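PDB 3CWV: DNA gyrase, B subunit, truncated from Myxococcus xanthus, which probably catalyses the ATP-dependent breakage, passage and rejoining of double-stranded DNA as a type II topoisomerase subunit. Local coordinates for residues Leu56-Ile64 with Phe169-Cys178. Residues are numbered along the deposited sequence; the frame is centred on the assembly and turned at random.
Sequences LEVGGDGSI and FDRARLSRRC
One face of the mixed sheet in the N-terminal GHKL ATPase domain is covered here by helix 171-184 and the residue leading into it, F169: I64, V58 and L56 pack against F169, R171, L174 and C178. Strand 56-58 and helix 171-178 run antiparallel (176°), their axes 10.4 Å apart. I64 lays CD1 over one face of the F169 ring in a CH-pi contact, 3.6 Å from the centroid, while its CG1 presses on F169 CE2 at 3.3 Å. G62 O lies in the plane of that ring, at its edge, 3.4 Å from F169 CE2. V58 divides its branches: with CG1 anti to the backbone N (chi1 -171°), that methyl sits over the centre of the R171 guanidinium, 3.7 Å from CZ, and CG2 touches L174 CD1 at 3.9 Å. Two bends in the R171 side chain carry its end back toward the strand, where NH1 donates to a water at 2.8 Å; the water in turn donates to V58 O. Farther along the helix, L56 CD2 reaches C178 SG at 3.8 Å. H32 meets F169 edge-to-face, and V35 of helix 28-47 touches both I64 and F169. A beta hairpin whose apolar side chains pack beneath helices on one sheet face is typical of the alpha/beta sandwich of GHKL ATPases.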
ATOM      1  N   LEU A  56       4.028  -0.336  13.138  1.00 23.15           N
ATOM      2  CA  LEU A  56       2.634  -0.379  13.546  1.00 22.09           C
ATOM      3  C   LEU A  56       2.543  -1.179  14.850  1.00 25.24           C
ATOM      4  O   LEU A  56       3.077  -2.299  14.975  1.00 24.01           O
ATOM      5  CB  LEU A  56       1.766  -1.014  12.451  1.00 19.57           C
ATOM      6  CG  LEU A  56       0.291  -1.166  12.822  1.00 25.86           C
ATOM      7  CD1 LEU A  56      -0.332   0.244  12.926  1.00 20.91           C
ATOM      8  CD2 LEU A  56      -0.494  -2.008  11.818  1.00 24.57           C
ATOM      9  N   GLU A  57       1.853  -0.613  15.819  1.00 25.68           N
ATOM     10  CA  GLU A  57       1.796  -1.220  17.141  1.00 30.11           C
ATOM     11  C   GLU A  57       0.343  -1.305  17.586  1.00 31.74           C
ATOM     12  O   GLU A  57      -0.401  -0.318  17.541  1.00 28.46           O
ATOM     13  CB  GLU A  57       2.613  -0.357  18.089  1.00 30.65           C
ATOM     14  CG  GLU A  57       2.910  -0.905  19.426  1.00 43.11           C
ATOM     15  CD  GLU A  57       3.900  -0.002  20.148  1.00 51.38           C
ATOM     16  OE1 GLU A  57       3.463   0.813  20.994  1.00 56.99           O
ATOM     17  OE2 GLU A  57       5.110  -0.084  19.835  1.00 52.05           O
ATOM     18  N   VAL A  58      -0.071  -2.502  17.990  1.00 33.93           N
ATOM     19  CA  VAL A  58      -1.411  -2.707  18.550  1.00 35.91           C
ATOM     20  C   VAL A  58      -1.249  -3.027  20.042  1.00 36.93           C
ATOM     21  O   VAL A  58      -0.425  -3.852  20.424  1.00 36.80           O
ATOM     22  CB  VAL A  58      -2.181  -3.842  17.821  1.00 36.82           C
ATOM     23  CG1 VAL A  58      -3.639  -3.888  18.264  1.00 39.69           C
ATOM     24  CG2 VAL A  58      -2.113  -3.635  16.342  1.00 37.75           C
ATOM     25  N   GLY A  59      -1.992  -2.328  20.876  1.00 37.79           N
ATOM     26  CA  GLY A  59      -1.915  -2.552  22.307  1.00 42.37           C
ATOM     27  C   GLY A  59      -3.118  -3.354  22.749  1.00 44.38           C
ATOM     28  O   GLY A  59      -4.084  -3.514  21.989  1.00 43.59           O
ATOM     29  N   GLY A  60      -3.063  -3.850  23.983  1.00 47.11           N
ATOM     30  CA  GLY A  60      -4.180  -4.583  24.583  1.00 47.33           C
ATOM     31  C   GLY A  60      -5.397  -3.716  24.839  1.00 47.89           C
ATOM     32  O   GLY A  60      -6.513  -4.220  24.927  1.00 51.20           O
ATOM     33  N   ASP A  61      -5.192  -2.406  24.942  1.00 47.28           N
ATOM     34  CA  ASP A  61      -6.282  -1.472  25.219  1.00 44.66           C
ATOM     35  C   ASP A  61      -7.066  -1.007  23.982  1.00 42.77           C
ATOM     36  O   ASP A  61      -7.859  -0.064  24.058  1.00 43.13           O
ATOM     37  CB  ASP A  61      -5.724  -0.269  25.951  1.00 46.83           C
ATOM     38  CG  ASP A  61      -4.846   0.594  25.070  1.00 49.45           C
ATOM     39  OD1 ASP A  61      -4.295   0.071  24.059  1.00 37.56           O
ATOM     40  OD2 ASP A  61      -4.734   1.801  25.402  1.00 49.63           O
ATOM     41  N   GLY A  62      -6.855  -1.670  22.847  1.00 37.74           N
ATOM     42  CA  GLY A  62      -7.579  -1.329  21.615  1.00 36.18           C
ATOM     43  C   GLY A  62      -7.042  -0.091  20.890  1.00 34.95           C
ATOM     44  O   GLY A  62      -7.608   0.348  19.877  1.00 33.31           O
ATOM     45  N   SER A  63      -5.947   0.466  21.407  1.00 31.78           N
ATOM     46  CA  SER A  63      -5.300   1.596  20.746  1.00 30.37           C
ATOM     47  C   SER A  63      -4.388   1.103  19.609  1.00 28.28           C
ATOM     48  O   SER A  63      -4.053  -0.083  19.511  1.00 27.32           O
ATOM     49  CB  SER A  63      -4.514   2.441  21.753  1.00 29.97           C
ATOM     50  OG  SER A  63      -3.293   1.808  22.105  1.00 31.53           O
ATOM     51  N   ILE A  64      -3.974   2.038  18.755  1.00 27.21           N
ATOM     52  CA  ILE A  64      -3.172   1.728  17.588  1.00 24.92           C
ATOM     53  C   ILE A  64      -2.093   2.806  17.547  1.00 23.21           C
ATOM     54  O   ILE A  64      -2.395   3.977  17.769  1.00 22.67           O
ATOM     55  CB  ILE A  64      -4.021   1.892  16.295  1.00 26.79           C
ATOM     56  CG1 ILE A  64      -5.042   0.767  16.163  1.00 28.81           C
ATOM     57  CG2 ILE A  64      -3.125   1.921  15.017  1.00 30.26           C
ATOM     58  CD1 ILE A  64      -4.461  -0.578  15.692  1.00 33.45           C
ATOM     59  N   PHE A 169      -9.222  -5.233  17.053  1.00 31.46           N
ATOM     60  CA  PHE A 169      -8.511  -5.412  15.782  1.00 33.78           C
ATOM     61  C   PHE A 169      -8.096  -6.846  15.542  1.00 33.93           C
ATOM     62  O   PHE A 169      -7.662  -7.526  16.464  1.00 36.32           O
ATOM     63  CB  PHE A 169      -7.274  -4.516  15.745  1.00 33.26           C
ATOM     64  CG  PHE A 169      -7.604  -3.067  15.683  1.00 32.41           C
ATOM     65  CD1 PHE A 169      -8.079  -2.500  14.495  1.00 31.18           C
ATOM     66  CD2 PHE A 169      -7.481  -2.267  16.811  1.00 32.74           C
ATOM     67  CE1 PHE A 169      -8.388  -1.148  14.439  1.00 29.51           C
ATOM     68  CE2 PHE A 169      -7.802  -0.921  16.756  1.00 39.41           C
ATOM     69  CZ  PHE A 169      -8.259  -0.361  15.563  1.00 33.27           C
ATOM     70  N   ASP A 170      -8.229  -7.298  14.296  1.00 33.28           N
ATOM     71  CA  ASP A 170      -7.742  -8.588  13.844  1.00 33.85           C
ATOM     72  C   ASP A 170      -6.230  -8.409  13.590  1.00 33.58           C
ATOM     73  O   ASP A 170      -5.838  -7.836  12.568  1.00 31.00           O
ATOM     74  CB  ASP A 170      -8.477  -8.958  12.552  1.00 33.38           C
ATOM     75  CG  ASP A 170      -8.109 -10.342  12.023  1.00 39.52           C
ATOM     76  OD1 ASP A 170      -6.969 -10.818  12.218  1.00 39.51           O
ATOM     77  OD2 ASP A 170      -8.984 -10.967  11.396  1.00 41.66           O
ATOM     78  N   ARG A 171      -5.396  -8.867  14.526  1.00 32.83           N
ATOM     79  CA  ARG A 171      -3.932  -8.761  14.397  1.00 35.15           C
ATOM     80  C   ARG A 171      -3.373  -9.389  13.126  1.00 34.81           C
ATOM     81  O   ARG A 171      -2.441  -8.845  12.506  1.00 32.91           O
ATOM     82  CB  ARG A 171      -3.214  -9.390  15.590  1.00 36.46           C
ATOM     83  CG  ARG A 171      -2.757  -8.428  16.636  1.00 41.44           C
ATOM     84  CD  ARG A 171      -3.911  -7.950  17.440  1.00 50.87           C
ATOM     85  NE  ARG A 171      -3.512  -7.663  18.814  1.00 60.52           N
ATOM     86  CZ  ARG A 171      -4.343  -7.214  19.749  1.00 62.72           C
ATOM     87  NH1 ARG A 171      -3.893  -6.972  20.977  1.00 62.25           N
ATOM     88  NH2 ARG A 171      -5.626  -7.007  19.453  1.00 59.03           N
ATOM     89  N   ALA A 172      -3.937 -10.534  12.748  1.00 34.47           N
ATOM     90  CA  ALA A 172      -3.498 -11.246  11.546  1.00 32.70           C
ATOM     91  C   ALA A 172      -3.691 -10.438  10.274  1.00 31.00           C
ATOM     92  O   ALA A 172      -2.807 -10.422   9.397  1.00 29.23           O
ATOM     93  CB  ALA A 172      -4.223 -12.610  11.422  1.00 34.23           C
ATOM     94  N   ARG A 173      -4.849  -9.795  10.118  1.00 29.71           N
ATOM     95  CA  ARG A 173      -5.048  -9.007   8.895  1.00 29.76           C
ATOM     96  C   ARG A 173      -4.207  -7.716   8.860  1.00 28.94           C
ATOM     97  O   ARG A 173      -3.753  -7.306   7.801  1.00 29.66           O
ATOM     98  CB  ARG A 173      -6.536  -8.743   8.612  1.00 31.52           C
ATOM     99  CG  ARG A 173      -7.064  -7.428   9.037  1.00 34.93           C
ATOM    100  CD  ARG A 173      -8.485  -7.257   8.541  1.00 38.51           C
ATOM    101  NE  ARG A 173      -9.345  -8.301   9.086  1.00 46.04           N
ATOM    102  CZ  ARG A 173     -10.664  -8.191   9.231  1.00 46.84           C
ATOM    103  NH1 ARG A 173     -11.292  -7.088   8.840  1.00 43.19           N
ATOM    104  NH2 ARG A 173     -11.351  -9.189   9.772  1.00 46.55           N
ATOM    105  N   LEU A 174      -3.991  -7.098  10.017  1.00 27.14           N
ATOM    106  CA  LEU A 174      -3.067  -5.964  10.125  1.00 29.18           C
ATOM    107  C   LEU A 174      -1.621  -6.360   9.779  1.00 29.42           C
ATOM    108  O   LEU A 174      -0.962  -5.645   9.009  1.00 31.85           O
ATOM    109  CB  LEU A 174      -3.163  -5.282  11.504  1.00 25.44           C
ATOM    110  CG  LEU A 174      -4.513  -4.635  11.877  1.00 27.97           C
ATOM    111  CD1 LEU A 174      -4.334  -3.906  13.185  1.00 26.86           C
ATOM    112  CD2 LEU A 174      -5.063  -3.686  10.764  1.00 28.61           C
ATOM    113  N   SER A 175      -1.131  -7.494  10.304  1.00 31.07           N
ATOM    114  CA  SER A 175       0.204  -8.011   9.919  1.00 30.59           C
ATOM    115  C   SER A 175       0.308  -8.295   8.437  1.00 30.73           C
ATOM    116  O   SER A 175       1.322  -7.967   7.818  1.00 29.27           O
ATOM    117  CB  SER A 175       0.623  -9.290  10.677  1.00 32.53           C
ATOM    118  OG  SER A 175       0.207  -9.239  12.017  1.00 42.98           O
ATOM    119  N   ARG A 176      -0.725  -8.907   7.854  1.00 30.68           N
ATOM    120  CA  ARG A 176      -0.740  -9.117   6.404  1.00 31.35           C
ATOM    121  C   ARG A 176      -0.646  -7.811   5.613  1.00 29.31           C
ATOM    122  O   ARG A 176       0.021  -7.768   4.597  1.00 30.64           O
ATOM    123  CB  ARG A 176      -1.974  -9.906   5.956  1.00 33.70           C
ATOM    124  CG  ARG A 176      -1.846 -11.416   6.165  1.00 41.11           C
ATOM    125  CD  ARG A 176      -2.965 -12.169   5.470  1.00 46.20           C
ATOM    126  NE  ARG A 176      -4.265 -11.868   6.067  1.00 49.89           N
ATOM    127  CZ  ARG A 176      -4.755 -12.482   7.143  1.00 51.72           C
ATOM    128  NH1 ARG A 176      -4.051 -13.429   7.744  1.00 55.65           N
ATOM    129  NH2 ARG A 176      -5.944 -12.141   7.618  1.00 53.20           N
ATOM    130  N   ARG A 177      -1.319  -6.753   6.059  1.00 29.54           N
ATOM    131  CA  ARG A 177      -1.257  -5.480   5.335  1.00 27.37           C
ATOM    132  C   ARG A 177       0.149  -4.886   5.443  1.00 25.82           C
ATOM    133  O   ARG A 177       0.649  -4.239   4.512  1.00 26.61           O
ATOM    134  CB  ARG A 177      -2.314  -4.498   5.855  1.00 27.76           C
ATOM    135  CG  ARG A 177      -2.279  -3.097   5.242  1.00 31.46           C
ATOM    136  CD  ARG A 177      -2.740  -3.035   3.781  1.00 45.83           C
ATOM    137  NE  ARG A 177      -4.109  -3.527   3.610  1.00 53.15           N
ATOM    138  CZ  ARG A 177      -5.147  -2.808   3.171  1.00 50.68           C
ATOM    139  NH1 ARG A 177      -5.018  -1.521   2.825  1.00 45.37           N
ATOM    140  NH2 ARG A 177      -6.328  -3.400   3.064  1.00 49.18           N
ATOM    141  N   CYS A 178       0.793  -5.106   6.574  1.00 23.79           N
ATOM    142  CA  CYS A 178       2.154  -4.619   6.753  1.00 27.09           C
ATOM    143  C   CYS A 178       3.118  -5.346   5.794  1.00 28.95           C
ATOM    144  O   CYS A 178       3.995  -4.733   5.179  1.00 27.52           O
ATOM    145  CB  CYS A 178       2.596  -4.818   8.196  1.00 25.32           C
ATOM    146  SG  CYS A 178       1.877  -3.671   9.394  1.00 26.66           S
TER
HETATM  147  O   HOH W   1      -1.170  -6.636  21.173  1.00 43.46           O